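Local atomic coordinates of binding component of ABC transporter (Wolinella succinogenes, PDB entry 3K4U), a protein that probably serves as the substrate-binding component of an amino acid ABC transporter and binds lysine. Residues R81-I89 against L203-K214; V90-K98 against D158-N167. All blocks are in the same frame, centred on the assembly; numbering follows the deposited sequence.

Contacts 1 and 2 follow one another along the chain, since 81-89 runs directly into 90-98. Their centres are about 26 Å apart, on opposite sides of the centre of the chain, and beyond this junction they do not touch. The strand 89-98 leads from one lobe of the solute-binding protein to the other: contact 1 packs its approach against helix 200-216, and contact 2 pairs its continuation with strand 159-163 in the second lobe. The lysine pocket relates to both. F162 and D163 of contact 2 belong to it, D163 through a direct hydrogen bond, whereas in contact 1 the side chain of F84 stays about 8 Å from the ligand.

Contact 1 (R81-I89 against L203-K214); sequences RVNFVEPYI and LNWLNHFLAQIK
E86 N donates to N207 OD1 at 3.0 Å, one of two hydrogen bonds that tie 81-89 to segment 203-214 of helix 200-216; it lies midway along the contact, the other at the C-terminal end. The N-H...O angle of 156° and a donor lying in the amide's carbonyl plane both support a well-formed bond. N207 has CG beside its backbone N (chi1 -81°), which brings the amide oxygen to the loop. Two helical turns later K214 NZ reaches Y88 O at 2.8 Å, coming from above the carbonyl plane, 39° out of it. The same ammonium group is in a cation-pi arrangement with Y219.

Apolar contacts lie on either side of the E86-N207 bond. Before it, V85 divides its methyls: CG2 lies 3.5 Å from L206 CB and 3.8 Å from L203 CD2, while CG1 turns to N207. After it, L210 CD1 meets Y88 CB at 3.6 Å, and its other methyl, CD2, faces the carbonyl oxygens of E86 and P87.

Backbone bonds of N83, V85, Y88 and I89 to strand 189-195 hold segment 81-89 from elsewhere in the fold. A neighbouring subunit joins in at F84, whose O accepts a bond from N204 ND2 of that subunit.

The helix therefore recognises backbone atoms of the loop as much as its side chains: an amide oxygen takes a peptide N-H, an ammonium group takes a peptide oxygen, and aliphatic groups pack alongside.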
# COMPACT_ATOMS: atom_id res chain seq x y z
N ARG E 81 13.48 -34.83 -2.86
CA ARG E 81 14.21 -35.76 -2.00
C ARG E 81 14.39 -35.28 -0.57
O ARG E 81 14.29 -36.09 0.37
CB ARG E 81 15.54 -36.15 -2.62
CG ARG E 81 15.40 -36.78 -3.99
CD ARG E 81 16.64 -37.55 -4.40
NE ARG E 81 17.74 -36.69 -4.82
CZ ARG E 81 19.03 -36.88 -4.50
NH1 ARG E 81 19.38 -37.90 -3.71
NH2 ARG E 81 19.95 -36.04 -4.94
N VAL E 82 14.65 -33.98 -0.42
CA VAL E 82 14.57 -33.29 0.87
C VAL E 82 13.54 -32.16 0.82
O VAL E 82 13.08 -31.82 -0.28
CB VAL E 82 15.96 -32.73 1.29
CG1 VAL E 82 16.89 -33.87 1.67
CG2 VAL E 82 16.60 -31.86 0.21
N ASN E 83 13.20 -31.55 1.98
CA ASN E 83 12.33 -30.37 2.05
C ASN E 83 13.20 -29.16 2.27
O ASN E 83 14.26 -29.25 2.93
CB ASN E 83 11.38 -30.38 3.24
CG ASN E 83 10.23 -31.33 3.10
OD1 ASN E 83 9.76 -31.64 2.00
ND2 ASN E 83 9.74 -31.79 4.22
N PHE E 84 12.75 -28.02 1.75
CA PHE E 84 13.48 -26.79 1.90
C PHE E 84 12.73 -25.77 2.73
O PHE E 84 11.52 -25.79 2.80
CB PHE E 84 13.70 -26.19 0.56
CG PHE E 84 14.86 -26.76 -0.15
CD1 PHE E 84 16.14 -26.34 0.17
CD2 PHE E 84 14.68 -27.68 -1.16
CE1 PHE E 84 17.21 -26.84 -0.49
CE2 PHE E 84 15.77 -28.18 -1.83
CZ PHE E 84 17.03 -27.76 -1.48
N VAL E 85 13.50 -24.91 3.39
CA VAL E 85 13.00 -23.83 4.19
C VAL E 85 12.88 -22.59 3.30
O VAL E 85 13.64 -22.46 2.36
CB VAL E 85 13.98 -23.59 5.35
CG1 VAL E 85 13.84 -22.20 5.93
CG2 VAL E 85 13.74 -24.61 6.42
N GLU E 86 11.94 -21.69 3.57
CA GLU E 86 11.83 -20.45 2.76
C GLU E 86 13.23 -19.95 2.41
O GLU E 86 14.09 -19.97 3.24
CB GLU E 86 11.01 -19.37 3.50
CG GLU E 86 9.52 -19.65 3.44
CD GLU E 86 9.03 -19.83 2.00
OE1 GLU E 86 9.03 -18.83 1.23
OE2 GLU E 86 8.64 -20.96 1.61
N PRO E 87 13.48 -19.50 1.18
CA PRO E 87 14.89 -19.32 0.85
C PRO E 87 15.51 -18.22 1.69
O PRO E 87 14.78 -17.40 2.20
CB PRO E 87 14.84 -18.95 -0.62
CG PRO E 87 13.59 -18.31 -0.78
CD PRO E 87 12.61 -18.98 0.12
N TYR E 88 16.83 -18.18 1.85
CA TYR E 88 17.36 -17.21 2.79
C TYR E 88 18.22 -16.15 2.13
O TYR E 88 18.46 -15.06 2.68
CB TYR E 88 18.09 -17.89 3.96
CG TYR E 88 19.32 -18.67 3.57
CD1 TYR E 88 20.60 -18.11 3.69
CD2 TYR E 88 19.22 -19.95 3.06
CE1 TYR E 88 21.73 -18.82 3.34
CE2 TYR E 88 20.33 -20.65 2.69
CZ TYR E 88 21.60 -20.09 2.84
OH TYR E 88 22.72 -20.85 2.48
N ILE E 89 18.64 -16.44 0.91
CA ILE E 89 19.31 -15.45 0.07
C ILE E 89 19.03 -15.88 -1.38
O ILE E 89 18.78 -17.06 -1.63
CB ILE E 89 20.82 -15.37 0.37
CG1 ILE E 89 21.52 -14.40 -0.56
CG2 ILE E 89 21.47 -16.76 0.26
CD1 ILE E 89 22.73 -13.82 0.03
N LEU E 203 10.53 -27.46 10.09
CA LEU E 203 10.14 -26.41 9.11
C LEU E 203 9.44 -25.22 9.73
O LEU E 203 9.85 -24.07 9.51
CB LEU E 203 9.18 -26.97 8.10
CG LEU E 203 9.75 -27.46 6.80
CD1 LEU E 203 8.62 -28.03 5.99
CD2 LEU E 203 10.32 -26.23 6.20
N ASN E 204 8.38 -25.45 10.50
CA ASN E 204 7.75 -24.34 11.19
C ASN E 204 8.81 -23.57 11.91
O ASN E 204 8.90 -22.37 11.73
CB ASN E 204 6.70 -24.80 12.20
CG ASN E 204 5.81 -23.67 12.63
OD1 ASN E 204 5.72 -23.32 13.81
ND2 ASN E 204 5.14 -23.09 11.66
N TRP E 205 9.65 -24.26 12.69
CA TRP E 205 10.65 -23.59 13.54
C TRP E 205 11.64 -22.81 12.71
O TRP E 205 11.92 -21.64 13.00
CB TRP E 205 11.40 -24.56 14.43
CG TRP E 205 12.19 -23.83 15.48
CD1 TRP E 205 11.76 -23.50 16.71
CD2 TRP E 205 13.52 -23.32 15.37
NE1 TRP E 205 12.73 -22.78 17.37
CE2 TRP E 205 13.83 -22.69 16.57
CE3 TRP E 205 14.49 -23.34 14.35
CZ2 TRP E 205 15.06 -22.07 16.79
CZ3 TRP E 205 15.73 -22.75 14.58
CH2 TRP E 205 15.99 -22.10 15.79
N LEU E 206 12.16 -23.43 11.67
CA LEU E 206 13.13 -22.74 10.85
C LEU E 206 12.58 -21.50 10.17
O LEU E 206 13.21 -20.44 10.21
CB LEU E 206 13.68 -23.67 9.79
CG LEU E 206 14.72 -24.72 10.13
CD1 LEU E 206 15.23 -24.41 11.49
CD2 LEU E 206 14.06 -26.02 10.08
N ASN E 207 11.41 -21.63 9.55
CA ASN E 207 10.76 -20.51 8.84
C ASN E 207 10.58 -19.32 9.77
O ASN E 207 10.85 -18.18 9.40
CB ASN E 207 9.43 -20.97 8.29
CG ASN E 207 9.55 -21.74 6.98
OD1 ASN E 207 10.54 -21.62 6.26
ND2 ASN E 207 8.55 -22.54 6.67
N HIS E 208 10.18 -19.59 11.01
CA HIS E 208 10.04 -18.48 11.94
C HIS E 208 11.38 -17.92 12.46
O HIS E 208 11.47 -16.74 12.78
CB HIS E 208 9.14 -18.86 13.10
CG HIS E 208 7.69 -18.86 12.76
ND1 HIS E 208 6.93 -20.01 12.80
CD2 HIS E 208 6.87 -17.86 12.37
CE1 HIS E 208 5.69 -19.70 12.45
NE2 HIS E 208 5.63 -18.41 12.18
N PHE E 209 12.41 -18.78 12.53
CA PHE E 209 13.77 -18.35 12.90
C PHE E 209 14.32 -17.48 11.80
O PHE E 209 14.94 -16.43 12.07
CB PHE E 209 14.70 -19.56 13.18
CG PHE E 209 16.17 -19.24 13.08
CD1 PHE E 209 16.82 -18.57 14.10
CD2 PHE E 209 16.89 -19.59 11.95
CE1 PHE E 209 18.18 -18.22 13.99
CE2 PHE E 209 18.26 -19.24 11.85
CZ PHE E 209 18.89 -18.54 12.87
N LEU E 210 14.06 -17.87 10.55
CA LEU E 210 14.46 -17.04 9.39
C LEU E 210 13.79 -15.68 9.40
O LEU E 210 14.45 -14.67 9.20
CB LEU E 210 14.20 -17.73 8.07
CG LEU E 210 14.75 -17.07 6.81
CD1 LEU E 210 16.25 -16.78 6.91
CD2 LEU E 210 14.49 -17.94 5.59
N ALA E 211 12.48 -15.65 9.67
CA ALA E 211 11.76 -14.36 9.75
C ALA E 211 12.35 -13.49 10.87
O ALA E 211 12.51 -12.29 10.67
CB ALA E 211 10.32 -14.60 9.99
N GLN E 212 12.69 -14.10 12.01
CA GLN E 212 13.31 -13.38 13.15
C GLN E 212 14.63 -12.69 12.84
O GLN E 212 14.88 -11.57 13.30
CB GLN E 212 13.51 -14.29 14.35
CG GLN E 212 12.57 -14.01 15.52
CD GLN E 212 12.96 -12.77 16.33
OE1 GLN E 212 12.15 -12.26 17.10
NE2 GLN E 212 14.19 -12.31 16.19
N ILE E 213 15.49 -13.34 12.07
CA ILE E 213 16.80 -12.75 11.84
C ILE E 213 16.82 -11.73 10.71
O ILE E 213 17.65 -10.81 10.72
CB ILE E 213 17.93 -13.78 11.78
CG1 ILE E 213 17.69 -14.82 10.71
CG2 ILE E 213 17.94 -14.50 13.11
CD1 ILE E 213 18.93 -15.29 10.05
N LYS E 214 15.87 -11.86 9.79
CA LYS E 214 15.60 -10.79 8.81
C LYS E 214 15.13 -9.48 9.47
O LYS E 214 15.51 -8.40 9.03
CB LYS E 214 14.57 -11.23 7.79
CG LYS E 214 14.90 -12.48 7.00
CD LYS E 214 15.76 -12.14 5.77
CE LYS E 214 15.66 -13.26 4.74
NZ LYS E 214 16.70 -13.10 3.67

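Contact 2 (V90-K98 against D158-N167); sequences VVGQSLLVK and DMFIFDLPFN. With LYS (lysine), chain K.
D163 OD1 accepts a 2.7 Å hydrogen bond from the alpha-amino nitrogen N of the bound lysine and a weak one from Y15 OH, while V91 CG1 of the facing strand packs beside this carboxylate, crossing D163 at about a right angle. With CG beside the backbone N (chi1 -61°), the carboxylate turns from its strand to the ligand's amino group. F162 adds an apolar touch: its CZ is 3.6 Å from CG of the lysine, whose CE lies at the ring edge. E12, S125, R78, T73 and G71 are also hydrogen-bonded to the ligand.

Backbone bonding establishes the pairing. Strands 93-98 and 159-163 run antiparallel at 165°, their axes approaching to 4.4 Å. S94 and F162 form a hydrogen-bonded pair, with S94 N to F162 O at 2.9 Å and nearly straight; L96 and F160 form the next, with F160 N to L96 O at 2.6 Å. This pairing belongs to the central sheet of the second lobe, where strand 89-98 also meets 179-182 and strand 159-163 runs parallel to 117-121, as in type II periplasmic binding proteins.

One face of the pair carries L95 beside I161, pointing the same way, and V97 against selenomethionine M159. On the other, L96 slides past N167 in the opposite direction, its CD2 3.6 Å from N167 CB. Where the strand gives way to helix 164-175, L164 N donates to G92 O at 2.7 Å, almost in line with the carbonyl (C=O...N 167°), and P165 CG abuts V91 CG2.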
# COMPACT_ATOMS: atom_id res chain seq x y z
N VAL E 90 18.99 -14.92 -2.31
CA VAL E 90 18.67 -15.24 -3.70
C VAL E 90 19.87 -14.85 -4.52
O VAL E 90 20.41 -13.76 -4.34
CB VAL E 90 17.40 -14.53 -4.18
CG1 VAL E 90 17.18 -14.78 -5.63
CG2 VAL E 90 16.23 -15.06 -3.44
N VAL E 91 20.28 -15.73 -5.42
CA VAL E 91 21.57 -15.62 -6.09
C VAL E 91 21.41 -15.92 -7.57
O VAL E 91 20.38 -16.48 -7.97
CB VAL E 91 22.53 -16.63 -5.45
CG1 VAL E 91 23.48 -17.30 -6.51
CG2 VAL E 91 23.26 -15.98 -4.27
N GLY E 92 22.39 -15.55 -8.39
CA GLY E 92 22.40 -15.97 -9.79
C GLY E 92 23.79 -16.35 -10.26
O GLY E 92 24.79 -16.04 -9.61
N GLN E 93 23.86 -17.06 -11.38
CA GLN E 93 25.17 -17.35 -11.95
C GLN E 93 25.78 -16.17 -12.69
O GLN E 93 25.08 -15.40 -13.35
CB GLN E 93 25.11 -18.57 -12.86
CG GLN E 93 25.87 -19.74 -12.32
CD GLN E 93 25.13 -20.42 -11.23
OE1 GLN E 93 25.10 -19.95 -10.10
NE2 GLN E 93 24.51 -21.53 -11.55
N SER E 94 27.09 -16.02 -12.54
CA SER E 94 27.83 -14.96 -13.18
C SER E 94 29.03 -15.58 -13.86
O SER E 94 29.23 -16.79 -13.82
CB SER E 94 28.33 -13.98 -12.14
OG SER E 94 27.53 -12.82 -12.12
N LEU E 95 29.83 -14.73 -14.50
CA LEU E 95 30.99 -15.16 -15.25
C LEU E 95 32.28 -14.45 -14.78
O LEU E 95 32.29 -13.23 -14.54
CB LEU E 95 30.75 -14.98 -16.74
CG LEU E 95 29.46 -15.56 -17.34
CD1 LEU E 95 29.39 -15.28 -18.82
CD2 LEU E 95 29.30 -17.06 -17.08
N LEU E 96 33.34 -15.23 -14.62
CA LEU E 96 34.66 -14.64 -14.47
C LEU E 96 35.44 -14.97 -15.73
O LEU E 96 35.51 -16.14 -16.11
CB LEU E 96 35.37 -15.18 -13.23
CG LEU E 96 34.87 -14.85 -11.83
CD1 LEU E 96 35.85 -15.42 -10.81
CD2 LEU E 96 34.66 -13.34 -11.62
N VAL E 97 35.99 -13.94 -16.39
CA VAL E 97 36.71 -14.09 -17.68
C VAL E 97 38.16 -13.58 -17.60
O VAL E 97 38.49 -12.81 -16.70
CB VAL E 97 35.94 -13.39 -18.87
CG1 VAL E 97 34.44 -13.75 -18.86
CG2 VAL E 97 36.11 -11.86 -18.86
N LYS E 98 39.01 -14.01 -18.52
CA LYS E 98 40.37 -13.47 -18.62
C LYS E 98 40.33 -12.05 -19.17
O LYS E 98 39.38 -11.68 -19.88
CB LYS E 98 41.25 -14.34 -19.52
CG LYS E 98 42.61 -14.76 -18.90
CD LYS E 98 43.65 -13.63 -18.82
CE LYS E 98 44.58 -13.77 -17.60
NZ LYS E 98 45.45 -15.00 -17.64
N ASP E 158 39.05 -19.98 -20.58
CA ASP E 158 38.83 -18.55 -20.82
C ASP E 158 37.94 -17.88 -19.78
O ASP E 158 38.02 -16.67 -19.60
CB ASP E 158 38.26 -18.32 -22.20
CG ASP E 158 38.84 -19.24 -23.23
OD1 ASP E 158 40.02 -19.05 -23.60
OD2 ASP E 158 38.10 -20.17 -23.65
N MSE E 159 37.11 -18.67 -19.11
CA MSE E 159 36.06 -18.14 -18.25
C MSE E 159 35.44 -19.17 -17.32
O MSE E 159 35.28 -20.35 -17.69
CB MSE E 159 34.95 -17.54 -19.11
CG MSE E 159 34.53 -18.46 -20.23
SE MSE E 159 33.09 -17.65 -21.23
CE MSE E 159 32.69 -19.16 -22.46
N PHE E 160 35.08 -18.68 -16.14
CA PHE E 160 34.51 -19.44 -15.03
C PHE E 160 33.04 -19.05 -14.80
O PHE E 160 32.67 -17.88 -14.90
CB PHE E 160 35.35 -19.17 -13.78
CG PHE E 160 34.93 -19.94 -12.56
CD1 PHE E 160 35.17 -21.32 -12.47
CD2 PHE E 160 34.34 -19.30 -11.49
CE1 PHE E 160 34.77 -22.02 -11.35
CE2 PHE E 160 33.95 -20.01 -10.38
CZ PHE E 160 34.17 -21.38 -10.31
N ILE E 161 32.18 -20.03 -14.51
CA ILE E 161 30.75 -19.78 -14.25
C ILE E 161 30.37 -20.34 -12.90
O ILE E 161 30.72 -21.47 -12.58
CB ILE E 161 29.81 -20.41 -15.29
CG1 ILE E 161 28.34 -20.02 -14.98
CG2 ILE E 161 29.97 -21.95 -15.30
CD1 ILE E 161 27.29 -20.47 -16.06
N PHE E 162 29.63 -19.57 -12.12
CA PHE E 162 29.28 -19.98 -10.78
C PHE E 162 28.40 -18.92 -10.14
O PHE E 162 28.29 -17.82 -10.67
CB PHE E 162 30.56 -20.17 -9.94
CG PHE E 162 30.41 -21.15 -8.83
CD1 PHE E 162 30.63 -22.50 -9.05
CD2 PHE E 162 30.04 -20.72 -7.57
CE1 PHE E 162 30.45 -23.42 -8.02
CE2 PHE E 162 29.87 -21.62 -6.54
CZ PHE E 162 30.08 -22.97 -6.76
N ASP E 163 27.78 -19.28 -9.02
CA ASP E 163 27.06 -18.37 -8.18
C ASP E 163 27.83 -17.06 -8.02
O ASP E 163 29.03 -17.04 -7.73
CB ASP E 163 26.77 -18.99 -6.81
CG ASP E 163 25.90 -20.25 -6.89
OD1 ASP E 163 25.15 -20.56 -5.91
OD2 ASP E 163 25.96 -20.94 -7.92
N LEU E 164 27.10 -15.97 -8.24
CA LEU E 164 27.64 -14.61 -8.26
C LEU E 164 28.37 -14.19 -6.99
O LEU E 164 29.36 -13.46 -7.06
CB LEU E 164 26.52 -13.62 -8.57
CG LEU E 164 26.89 -12.15 -8.76
CD1 LEU E 164 25.97 -11.62 -9.80
CD2 LEU E 164 26.73 -11.38 -7.47
N PRO E 165 27.88 -14.62 -5.81
CA PRO E 165 28.56 -14.13 -4.62
C PRO E 165 29.92 -14.75 -4.45
O PRO E 165 30.80 -14.14 -3.86
CB PRO E 165 27.61 -14.49 -3.49
CG PRO E 165 26.24 -14.63 -4.19
CD PRO E 165 26.60 -15.27 -5.48
N PHE E 166 30.12 -15.92 -5.05
CA PHE E 166 31.46 -16.50 -5.14
C PHE E 166 32.40 -15.61 -5.93
O PHE E 166 33.49 -15.27 -5.46
CB PHE E 166 31.42 -17.90 -5.74
CG PHE E 166 32.78 -18.53 -5.92
CD1 PHE E 166 33.24 -19.48 -5.02
CD2 PHE E 166 33.58 -18.21 -7.02
CE1 PHE E 166 34.49 -20.08 -5.18
CE2 PHE E 166 34.83 -18.81 -7.20
CZ PHE E 166 35.29 -19.74 -6.28
N ASN E 167 31.97 -15.23 -7.13
CA ASN E 167 32.76 -14.37 -7.98
C ASN E 167 33.20 -13.07 -7.33
O ASN E 167 34.37 -12.70 -7.41
CB ASN E 167 32.03 -14.11 -9.28
CG ASN E 167 31.81 -15.37 -10.06
OD1 ASN E 167 32.66 -16.27 -10.09
ND2 ASN E 167 30.65 -15.46 -10.72
N LYS K . 24.15 -22.99 -5.39
CA LYS K . 25.12 -24.02 -5.72
C LYS K . 24.37 -25.33 -5.86
O LYS K . 23.37 -25.52 -5.18
CB LYS K . 26.16 -24.14 -4.61
CG LYS K . 27.47 -24.77 -5.02
CD LYS K . 28.05 -25.56 -3.91
CE LYS K . 29.52 -25.92 -4.13
NZ LYS K . 30.18 -26.42 -2.90
OXT LYS K . 24.75 -26.20 -6.64